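Local coordinates for serine-rich Repeat Adhesion Glycoprotein (Srr1) (PDB 4MBO) that binds fibrinogen as a surface adhesin of Streptococcus agalactiae, probably in attachment to the host, at residues I76-Q80 against G93-P97; N172-M178 against Y189-P195; A228-K234 against Y284-I290. One frame throughout, in Å; residues are numbered along the deposited sequence.

Interaction 1 of 3, residues I76-Q80 against G93-P97; sequences ILKVQ and GSYSP
The shortest polar bond here runs from Tyr95 N to Leu77 O, 2.7 Å long and almost straight at the hydrogen (178°). A second backbone bond follows on the other side of Lys78 and Ser94: Val79 N donates to Gly93 O at 3.0 Å. This donor stands well above the carbonyl plane of Gly93. Lys78 and Ser94 form a single bridge between the bonds. Both side chains start out away from the partner segment, with only CB brushing it. A water lies beyond Val79. It accepts from Gly93 N over 2.8 Å and also lies 2.8 Å from Val79 O.

The apolar contacts are few, and Leu77 and Val79 carry them. Leu77 keeps CG beside its backbone N (chi1 -64°), and its CD2 reaches Pro97 CD at 3.7 Å. The two side chains cross at about a right angle. Val79 CG2 lies against the carbonyl group of Gly93, 3.5 Å from Gly93 C. The same valine also packs on Ile102 and Tyr104 of the next strand, and Ser94 pairs through its backbone with Thr103 there. The contact thus lays an irregular loop along the edge of strand 89-95, a short backbone pairing within the bacterial Ig domain.

Interaction 2 of 3, residues N172-M178 against Y189-P195; sequences NVRSRIM and YITQINP
The two strands of a beta hairpin in the C-terminal adhesin domain pair here, with strand 169-181 antiparallel to strand 186-202. Arg174 and Gln192 form a hydrogen-bonded pair, joined in both directions by their backbones. Their side chains rise together from the same face. Arg174 NH2 and NE both donate to Gln192 OE1, at 2.9 Å and 3.1 Å, and the oxygen lies in the guanidinium plane. The bend at chi3 (55°) of Arg174 turns this edge to the amide. The arginine is held further by Asp242 and by Asn159 O, and Gln192 NE2 by Thr241 O, so the buried polar ends are well tied. Ile190 is on this face too, and at the end of the contact Met178 SD lies 3.5 Å from Ile190 CD1.

On the other face, Ser175 OG and Tyr189 OH share a hydrogen bond of 2.7 Å. Tyr189 OH also bonds Ser299 OG of strand 295-302. Ile177 CG1 meets the edge of the same ring, 3.8 Å from Tyr189 CD1. Where the second strand gives way to a loop, Asn172 ND2 donates to Asn194 OD1 at 2.9 Å, with the amide planes 69° apart.

The contact is buried. Strands 295-302 and 309-316 cover the face of Val173, Ser175 and Tyr189, while strand 283-290 continues the sheet beyond 189-193.

Interaction 3 of 3, residues A228-K234 against Y284-I290; sequences AEVKILK and YVVLVKI
Strands 229-234 and 284-290 run antiparallel, their axes 164° apart, and six backbone hydrogen bonds join Glu229 with Lys289, Lys231 with Leu287 and Leu233 with Val285. Leu233 N, for one, donates to Val285 O at 2.8 Å.

One face carries Val230, Ile232, Val286 and Val288. Val230 CG1 meets Val286 CG1 at 4.1 Å, and Ile271 of strand 269-272 packs on Ile232 and Val286. At the end of this face, in the conformer given, Lys234 CG passes 3.7 Å from Tyr284 CE1. Tyr284 also stacks with Trp273 and meets Tyr260 edge-to-face.

The other face is mixed. Leu287 CD1 lies 3.9 Å from Leu233 CD1. Lys231 lies alongside Leu287, its CE 4.1 Å from Leu287 CD1. Glu229 and Lys289 point the same way. In the conformers given, Glu229 OE1 comes 3.7 Å from Lys289 CD but stays 4.7 Å from Lys289 NZ.

In these conformers no salt bridge forms across the strands, and Glu229 OE1 has a long, weak ion pair with Arg184. Cohesion therefore rests mainly on the backbone bonds and on branched aliphatic packing, and the Glu229 and Lys289 charges probably add only a mild attraction.

Interactions 2 and 3 belong to one sheet of the adhesin domain, their centres about 10 Å apart. Strands 186-202 and 283-290 are neighbours there: Ile193 N lies 2.8 Å from Tyr284 O, and Ile190 CG2 packs 3.4 Å from Val285 CG1. Interaction 2 is wholly buried; side-chain hydrogen bonds across the strands and charged partners outside them hold its polar groups. Interaction 3 is only partly buried. Its Ile232 and Val286 face packs on strand 269-272; the other mixes buried Leu233 and Val285 with more exposed Glu229, Lys231 and Lys289. Interaction 1 stands apart in the Ig domain, its centre about 29 Å from that of interaction 2. It is smaller and joins a loop to a strand.

Interaction 1 of 3, residues I76-Q80 against G93-P97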
loop_
_atom_site.group_PDB
_atom_site.type_symbol
_atom_site.label_atom_id
_atom_site.label_comp_id
_atom_site.label_asym_id
_atom_site.label_seq_id
_atom_site.Cartn_x
_atom_site.Cartn_y
_atom_site.Cartn_z
ATOM N N ILE A 76 1.924 4.653 9.635
ATOM C CA ILE A 76 2.798 5.030 10.756
ATOM C C ILE A 76 4.048 5.727 10.247
ATOM O O ILE A 76 4.689 5.258 9.271
ATOM C CB ILE A 76 3.235 3.784 11.545
ATOM C CG1 ILE A 76 2.011 3.046 12.075
ATOM C CG2 ILE A 76 4.143 4.166 12.719
ATOM C CD1 ILE A 76 2.322 1.728 12.746
ATOM N N LEU A 77 4.390 6.846 10.890
ATOM C CA LEU A 77 5.628 7.576 10.530
ATOM C C LEU A 77 6.813 7.149 11.394
ATOM O O LEU A 77 7.960 7.159 10.927
ATOM C CB LEU A 77 5.419 9.072 10.668
ATOM C CG LEU A 77 4.387 9.665 9.718
ATOM C CD1 LEU A 77 4.210 11.137 10.063
ATOM C CD2 LEU A 77 4.768 9.456 8.279
ATOM N N LYS A 78 6.549 6.777 12.636
ATOM C CA LYS A 78 7.599 6.332 13.523
ATOM C C LYS A 78 8.247 5.089 12.934
ATOM O O LYS A 78 7.650 4.389 12.110
ATOM C CB LYS A 78 7.004 5.990 14.892
ATOM C CG LYS A 78 6.216 7.149 15.482
ATOM C CD LYS A 78 7.068 8.098 16.293
ATOM C CE LYS A 78 7.057 7.699 17.762
ATOM N NZ LYS A 78 5.713 7.891 18.371
ATOM N N VAL A 79 9.508 4.892 13.279
ATOM C CA VAL A 79 10.198 3.636 12.976
ATOM C C VAL A 79 10.584 3.065 14.352
ATOM O O VAL A 79 10.342 3.683 15.370
ATOM C CB VAL A 79 11.403 3.799 12.036
ATOM C CG1 VAL A 79 10.932 4.237 10.653
ATOM C CG2 VAL A 79 12.432 4.748 12.609
ATOM N N GLN A 80 11.179 1.879 14.411
ATOM C CA GLN A 80 11.525 1.346 15.722
ATOM C C GLN A 80 12.662 2.097 16.382
ATOM O O GLN A 80 13.561 2.632 15.712
ATOM C CB GLN A 80 11.859 -0.156 15.654
ATOM C CG GLN A 80 10.727 -1.010 15.079
ATOM C CD GLN A 80 9.428 -0.917 15.875
ATOM O OE1 GLN A 80 8.374 -0.566 15.330
ATOM N NE2 GLN A 80 9.503 -1.182 17.174
ATOM N N GLY A 93 13.092 7.438 16.017
ATOM C CA GLY A 93 13.164 7.807 14.628
ATOM C C GLY A 93 11.839 7.920 13.938
ATOM O O GLY A 93 10.831 7.365 14.395
ATOM N N SER A 94 11.845 8.678 12.855
ATOM C CA SER A 94 10.640 8.853 12.063
ATOM C C SER A 94 10.979 8.973 10.587
ATOM O O SER A 94 12.034 9.515 10.213
ATOM C CB SER A 94 9.827 10.068 12.520
ATOM O OG SER A 94 10.588 11.242 12.478
ATOM N N TYR A 95 10.076 8.429 9.775
ATOM C CA TYR A 95 10.156 8.503 8.335
ATOM C C TYR A 95 9.353 9.701 7.879
ATOM O O TYR A 95 8.300 10.030 8.459
ATOM C CB TYR A 95 9.551 7.243 7.706
ATOM C CG TYR A 95 9.348 7.326 6.236
ATOM C CD1 TYR A 95 10.392 7.191 5.355
ATOM C CD2 TYR A 95 8.068 7.516 5.712
ATOM C CE1 TYR A 95 10.197 7.284 3.985
ATOM C CE2 TYR A 95 7.868 7.583 4.357
ATOM C CZ TYR A 95 8.930 7.458 3.484
ATOM O OH TYR A 95 8.775 7.537 2.110
ATOM N N SER A 96 9.881 10.381 6.870
ATOM C CA SER A 96 9.241 11.519 6.233
ATOM C C SER A 96 8.835 11.235 4.819
ATOM O O SER A 96 9.685 10.975 3.979
ATOM C CB SER A 96 10.222 12.690 6.155
ATOM O OG SER A 96 9.634 13.762 5.400
ATOM N N PRO A 97 7.534 11.339 4.525
ATOM C CA PRO A 97 7.059 11.203 3.171
ATOM C C PRO A 97 7.575 12.309 2.244
ATOM O O PRO A 97 7.666 12.139 1.041
ATOM C CB PRO A 97 5.538 11.313 3.321
ATOM C CG PRO A 97 5.237 10.927 4.742
ATOM C CD PRO A 97 6.449 11.331 5.532
HETATM O O HOH W 1 11.465 5.434 17.224
#

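Interaction 2 of 3, residues N172-M178 against Y189-P195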
loop_
_atom_site.group_PDB
_atom_site.type_symbol
_atom_site.label_atom_id
_atom_site.label_comp_id
_atom_site.label_asym_id
_atom_site.label_seq_id
_atom_site.Cartn_x
_atom_site.Cartn_y
_atom_site.Cartn_z
ATOM N N ASN A 172 -14.982 -7.576 -15.883
ATOM C CA ASN A 172 -13.644 -7.593 -15.298
ATOM C C ASN A 172 -13.619 -6.718 -14.050
ATOM O O ASN A 172 -14.280 -5.710 -13.996
ATOM C CB ASN A 172 -12.515 -7.237 -16.277
ATOM C CG ASN A 172 -12.519 -5.789 -16.730
ATOM O OD1 ASN A 172 -11.759 -4.990 -16.199
ATOM N ND2 ASN A 172 -13.351 -5.459 -17.720
ATOM N N VAL A 173 -12.846 -7.135 -13.042
ATOM C CA VAL A 173 -12.832 -6.483 -11.738
ATOM C C VAL A 173 -11.539 -6.784 -10.994
ATOM O O VAL A 173 -10.874 -7.819 -11.236
ATOM C CB VAL A 173 -14.070 -6.977 -10.905
ATOM C CG1 VAL A 173 -13.865 -8.437 -10.467
ATOM C CG2 VAL A 173 -14.371 -6.094 -9.695
ATOM N N ARG A 174 -11.192 -5.902 -10.070
ATOM C CA ARG A 174 -10.034 -6.105 -9.183
ATOM C C ARG A 174 -10.255 -5.344 -7.896
ATOM O O ARG A 174 -10.918 -4.317 -7.905
ATOM C CB ARG A 174 -8.724 -5.684 -9.866
ATOM C CG ARG A 174 -7.488 -5.937 -9.032
ATOM C CD ARG A 174 -6.202 -5.708 -9.821
ATOM N NE ARG A 174 -6.172 -4.366 -10.407
ATOM C CZ ARG A 174 -5.187 -3.908 -11.181
ATOM N NH1 ARG A 174 -4.126 -4.672 -11.430
ATOM N NH2 ARG A 174 -5.266 -2.687 -11.708
ATOM N N SER A 175 -9.746 -5.837 -6.771
ATOM C CA SER A 175 -9.865 -5.113 -5.521
ATOM C C SER A 175 -8.595 -5.242 -4.719
ATOM O O SER A 175 -7.793 -6.088 -5.025
ATOM C CB SER A 175 -11.051 -5.602 -4.732
ATOM O OG SER A 175 -10.843 -6.966 -4.346
ATOM N N ARG A 176 -8.424 -4.383 -3.730
ATOM C CA ARG A 176 -7.209 -4.378 -2.910
ATOM C C ARG A 176 -7.413 -3.649 -1.599
ATOM O O ARG A 176 -8.046 -2.614 -1.552
ATOM C CB ARG A 176 -6.112 -3.676 -3.731
ATOM C CG ARG A 176 -4.714 -3.784 -3.195
ATOM C CD ARG A 176 -3.717 -3.190 -4.199
ATOM N NE ARG A 176 -2.402 -3.596 -3.765
ATOM C CZ ARG A 176 -1.553 -2.850 -3.091
ATOM N NH1 ARG A 176 -0.436 -3.411 -2.672
ATOM N NH2 ARG A 176 -1.803 -1.578 -2.800
ATOM N N ILE A 177 -6.858 -4.188 -0.501
ATOM C CA ILE A 177 -6.786 -3.469 0.723
ATOM C C ILE A 177 -5.503 -2.674 0.538
ATOM O O ILE A 177 -4.393 -3.246 0.454
ATOM C CB ILE A 177 -6.687 -4.403 1.937
ATOM C CG1 ILE A 177 -7.984 -5.196 2.048
ATOM C CG2 ILE A 177 -6.383 -3.588 3.160
ATOM C CD1 ILE A 177 -8.032 -6.230 3.149
ATOM N N MET A 178 -5.638 -1.364 0.371
ATOM C CA MET A 178 -4.470 -0.560 0.044
ATOM C C MET A 178 -4.030 0.425 1.099
ATOM O O MET A 178 -3.078 1.178 0.895
ATOM C CB MET A 178 -4.663 0.111 -1.319
ATOM C CG MET A 178 -5.991 0.798 -1.517
ATOM S SD MET A 178 -6.304 2.086 -0.326
ATOM C CE MET A 178 -4.996 3.284 -0.781
ATOM N N TYR A 189 -10.489 -0.477 1.500
ATOM C CA TYR A 189 -10.632 -1.530 0.524
ATOM C C TYR A 189 -11.195 -0.899 -0.727
ATOM O O TYR A 189 -12.341 -0.405 -0.740
ATOM C CB TYR A 189 -11.598 -2.613 1.096
ATOM C CG TYR A 189 -11.933 -3.726 0.122
ATOM C CD1 TYR A 189 -10.984 -4.663 -0.246
ATOM C CD2 TYR A 189 -13.207 -3.859 -0.410
ATOM C CE1 TYR A 189 -11.277 -5.703 -1.115
ATOM C CE2 TYR A 189 -13.507 -4.891 -1.273
ATOM C CZ TYR A 189 -12.553 -5.817 -1.623
ATOM O OH TYR A 189 -12.832 -6.853 -2.513
ATOM N N ILE A 190 -10.434 -0.968 -1.789
ATOM C CA ILE A 190 -10.814 -0.340 -3.041
ATOM C C ILE A 190 -11.085 -1.362 -4.131
ATOM O O ILE A 190 -10.349 -2.349 -4.283
ATOM C CB ILE A 190 -9.743 0.656 -3.498
ATOM C CG1 ILE A 190 -9.575 1.730 -2.440
ATOM C CG2 ILE A 190 -10.154 1.291 -4.833
ATOM C CD1 ILE A 190 -8.665 2.871 -2.836
ATOM N N THR A 191 -12.176 -1.130 -4.869
ATOM C CA THR A 191 -12.590 -1.963 -5.949
ATOM C C THR A 191 -12.557 -1.201 -7.259
ATOM O O THR A 191 -13.119 -0.088 -7.345
ATOM C CB THR A 191 -14.034 -2.482 -5.718
ATOM O OG1 THR A 191 -14.067 -3.262 -4.501
ATOM C CG2 THR A 191 -14.450 -3.394 -6.843
ATOM N N GLN A 192 -11.896 -1.778 -8.261
ATOM C CA GLN A 192 -11.904 -1.216 -9.613
ATOM C C GLN A 192 -12.875 -2.029 -10.459
ATOM O O GLN A 192 -12.766 -3.254 -10.553
ATOM C CB GLN A 192 -10.549 -1.252 -10.257
ATOM C CG GLN A 192 -9.521 -0.401 -9.541
ATOM C CD GLN A 192 -8.127 -0.616 -10.099
ATOM O OE1 GLN A 192 -7.803 -1.711 -10.610
ATOM N NE2 GLN A 192 -7.277 0.399 -9.972
ATOM N N ILE A 193 -13.842 -1.333 -11.048
ATOM C CA ILE A 193 -14.829 -1.930 -11.933
ATOM C C ILE A 193 -14.392 -1.555 -13.354
ATOM O O ILE A 193 -14.238 -0.390 -13.687
ATOM C CB ILE A 193 -16.243 -1.413 -11.615
ATOM C CG1 ILE A 193 -16.705 -1.945 -10.245
ATOM C CG2 ILE A 193 -17.253 -1.764 -12.691
ATOM C CD1 ILE A 193 -16.411 -1.020 -9.121
ATOM N N ASN A 194 -14.160 -2.563 -14.192
ATOM C CA ASN A 194 -13.615 -2.373 -15.529
ATOM C C ASN A 194 -12.199 -1.783 -15.524
ATOM O O ASN A 194 -11.903 -0.858 -16.281
ATOM C CB ASN A 194 -14.536 -1.540 -16.436
ATOM C CG ASN A 194 -14.180 -1.682 -17.930
ATOM O OD1 ASN A 194 -13.471 -2.609 -18.346
ATOM N ND2 ASN A 194 -14.662 -0.745 -18.733
ATOM N N PRO A 195 -11.297 -2.347 -14.715
ATOM C CA PRO A 195 -9.924 -1.842 -14.762
ATOM C C PRO A 195 -9.216 -2.057 -16.119
ATOM O O PRO A 195 -8.233 -1.360 -16.440
ATOM C CB PRO A 195 -9.212 -2.660 -13.670
ATOM C CG PRO A 195 -10.010 -3.878 -13.512
ATOM C CD PRO A 195 -11.447 -3.419 -13.713
#

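Interaction 3 of 3, residues A228-K234 against Y284-I290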
loop_
_atom_site.group_PDB
_atom_site.type_symbol
_atom_site.label_atom_id
_atom_site.label_comp_id
_atom_site.label_asym_id
_atom_site.label_seq_id
_atom_site.Cartn_x
_atom_site.Cartn_y
_atom_site.Cartn_z
ATOM N N ALA A 228 -19.612 1.109 7.005
ATOM C CA ALA A 228 -18.744 1.437 5.874
ATOM C C ALA A 228 -19.027 2.821 5.337
ATOM O O ALA A 228 -20.206 3.198 5.180
ATOM C CB ALA A 228 -18.935 0.438 4.747
ATOM N N GLU A 229 -17.938 3.538 5.034
ATOM C CA GLU A 229 -17.987 4.820 4.324
ATOM C C GLU A 229 -17.707 4.419 2.893
ATOM O O GLU A 229 -16.700 3.762 2.616
ATOM C CB GLU A 229 -16.928 5.784 4.835
ATOM C CG GLU A 229 -17.035 6.010 6.325
ATOM C CD GLU A 229 -16.053 7.013 6.889
ATOM O OE1 GLU A 229 -14.961 7.238 6.319
ATOM O OE2 GLU A 229 -16.386 7.554 7.957
ATOM N N VAL A 230 -18.623 4.764 1.994
ATOM C CA VAL A 230 -18.539 4.361 0.593
ATOM C C VAL A 230 -18.524 5.569 -0.322
ATOM O O VAL A 230 -19.362 6.457 -0.193
ATOM C CB VAL A 230 -19.768 3.498 0.191
ATOM C CG1 VAL A 230 -19.691 3.071 -1.267
ATOM C CG2 VAL A 230 -19.889 2.276 1.084
ATOM N N LYS A 231 -17.567 5.577 -1.243
ATOM C CA LYS A 231 -17.429 6.638 -2.242
ATOM C C LYS A 231 -17.245 5.932 -3.571
ATOM O O LYS A 231 -16.521 4.940 -3.669
ATOM C CB LYS A 231 -16.215 7.556 -1.949
ATOM C CG LYS A 231 -16.014 8.681 -2.963
ATOM C CD LYS A 231 -15.010 9.772 -2.517
ATOM C CE LYS A 231 -13.601 9.232 -2.347
ATOM N NZ LYS A 231 -12.605 10.320 -2.025
ATOM N N ILE A 232 -17.928 6.435 -4.607
ATOM C CA ILE A 232 -17.856 5.878 -5.959
ATOM C C ILE A 232 -17.396 6.962 -6.931
ATOM O O ILE A 232 -17.983 8.052 -7.006
ATOM C CB ILE A 232 -19.215 5.295 -6.417
ATOM C CG1 ILE A 232 -19.780 4.395 -5.333
ATOM C CG2 ILE A 232 -19.082 4.614 -7.768
ATOM C CD1 ILE A 232 -21.136 3.813 -5.641
ATOM N N LEU A 233 -16.329 6.657 -7.654
ATOM C CA LEU A 233 -15.747 7.551 -8.631
ATOM C C LEU A 233 -15.787 6.952 -10.018
ATOM O O LEU A 233 -15.766 5.739 -10.178
ATOM C CB LEU A 233 -14.271 7.865 -8.274
ATOM C CG LEU A 233 -14.020 8.339 -6.868
ATOM C CD1 LEU A 233 -12.530 8.468 -6.623
ATOM C CD2 LEU A 233 -14.718 9.648 -6.576
ATOM N N LYS A 234 -15.901 7.818 -11.032
ATOM C CA LYS A 234 -15.908 7.389 -12.441
ATOM C C LYS A 234 -14.695 7.997 -13.153
ATOM O O LYS A 234 -14.390 9.196 -12.987
ATOM C CB LYS A 234 -17.203 7.820 -13.152
ATOM C CG LYS A 234 -17.288 7.421 -14.619
ATOM C CD LYS A 234 -18.611 7.872 -15.223
ATOM C CE LYS A 234 -18.622 7.760 -16.734
ATOM N NZ LYS A 234 -17.663 8.706 -17.354
ATOM N N TYR A 284 -15.199 2.423 -12.935
ATOM C CA TYR A 284 -15.599 2.970 -11.655
ATOM C C TYR A 284 -14.645 2.475 -10.577
ATOM O O TYR A 284 -14.039 1.418 -10.699
ATOM C CB TYR A 284 -17.018 2.573 -11.257
ATOM C CG TYR A 284 -18.085 3.070 -12.194
ATOM C CD1 TYR A 284 -18.510 4.384 -12.152
ATOM C CD2 TYR A 284 -18.648 2.230 -13.126
ATOM C CE1 TYR A 284 -19.458 4.869 -13.022
ATOM C CE2 TYR A 284 -19.632 2.683 -13.981
ATOM C CZ TYR A 284 -20.030 3.998 -13.933
ATOM O OH TYR A 284 -20.996 4.454 -14.813
ATOM N N VAL A 285 -14.466 3.293 -9.552
ATOM C CA VAL A 285 -13.680 2.931 -8.389
ATOM C C VAL A 285 -14.612 3.099 -7.182
ATOM O O VAL A 285 -15.187 4.164 -6.963
ATOM C CB VAL A 285 -12.448 3.801 -8.252
ATOM C CG1 VAL A 285 -11.670 3.380 -7.037
ATOM C CG2 VAL A 285 -11.594 3.738 -9.516
ATOM N N VAL A 286 -14.756 2.037 -6.396
ATOM C CA VAL A 286 -15.553 2.056 -5.186
ATOM C C VAL A 286 -14.602 1.988 -4.000
ATOM O O VAL A 286 -13.832 1.009 -3.858
ATOM C CB VAL A 286 -16.540 0.886 -5.105
ATOM C CG1 VAL A 286 -17.293 0.978 -3.777
ATOM C CG2 VAL A 286 -17.473 0.884 -6.302
ATOM N N LEU A 287 -14.590 3.014 -3.161
ATOM C CA LEU A 287 -13.735 3.030 -1.992
ATOM C C LEU A 287 -14.582 2.741 -0.775
ATOM O O LEU A 287 -15.593 3.403 -0.553
ATOM C CB LEU A 287 -13.045 4.364 -1.817
ATOM C CG LEU A 287 -12.148 4.823 -2.978
ATOM C CD1 LEU A 287 -12.912 5.584 -4.028
ATOM C CD2 LEU A 287 -11.057 5.697 -2.381
ATOM N N VAL A 288 -14.210 1.724 -0.023
ATOM C CA VAL A 288 -14.898 1.339 1.211
ATOM C C VAL A 288 -13.934 1.466 2.389
ATOM O O VAL A 288 -12.888 0.790 2.413
ATOM C CB VAL A 288 -15.432 -0.097 1.114
ATOM C CG1 VAL A 288 -15.996 -0.587 2.451
ATOM C CG2 VAL A 288 -16.460 -0.212 0.003
ATOM N N LYS A 289 -14.262 2.343 3.330
ATOM C CA LYS A 289 -13.460 2.462 4.550
ATOM C C LYS A 289 -14.278 1.881 5.683
ATOM O O LYS A 289 -15.453 2.231 5.864
ATOM C CB LYS A 289 -13.083 3.903 4.867
ATOM C CG LYS A 289 -12.159 4.004 6.068
ATOM C CD LYS A 289 -11.737 5.426 6.401
ATOM C CE LYS A 289 -10.773 5.995 5.378
ATOM N NZ LYS A 289 -10.301 7.350 5.791
ATOM N N ILE A 290 -13.649 0.990 6.445
ATOM C CA ILE A 290 -14.278 0.334 7.597
ATOM C C ILE A 290 -13.290 0.150 8.726
ATOM O O ILE A 290 -12.082 0.281 8.523
ATOM C CB ILE A 290 -14.771 -1.090 7.235
ATOM C CG1 ILE A 290 -13.690 -1.867 6.465
ATOM C CG2 ILE A 290 -16.013 -1.014 6.410
ATOM C CD1 ILE A 290 -14.014 -3.335 6.229
#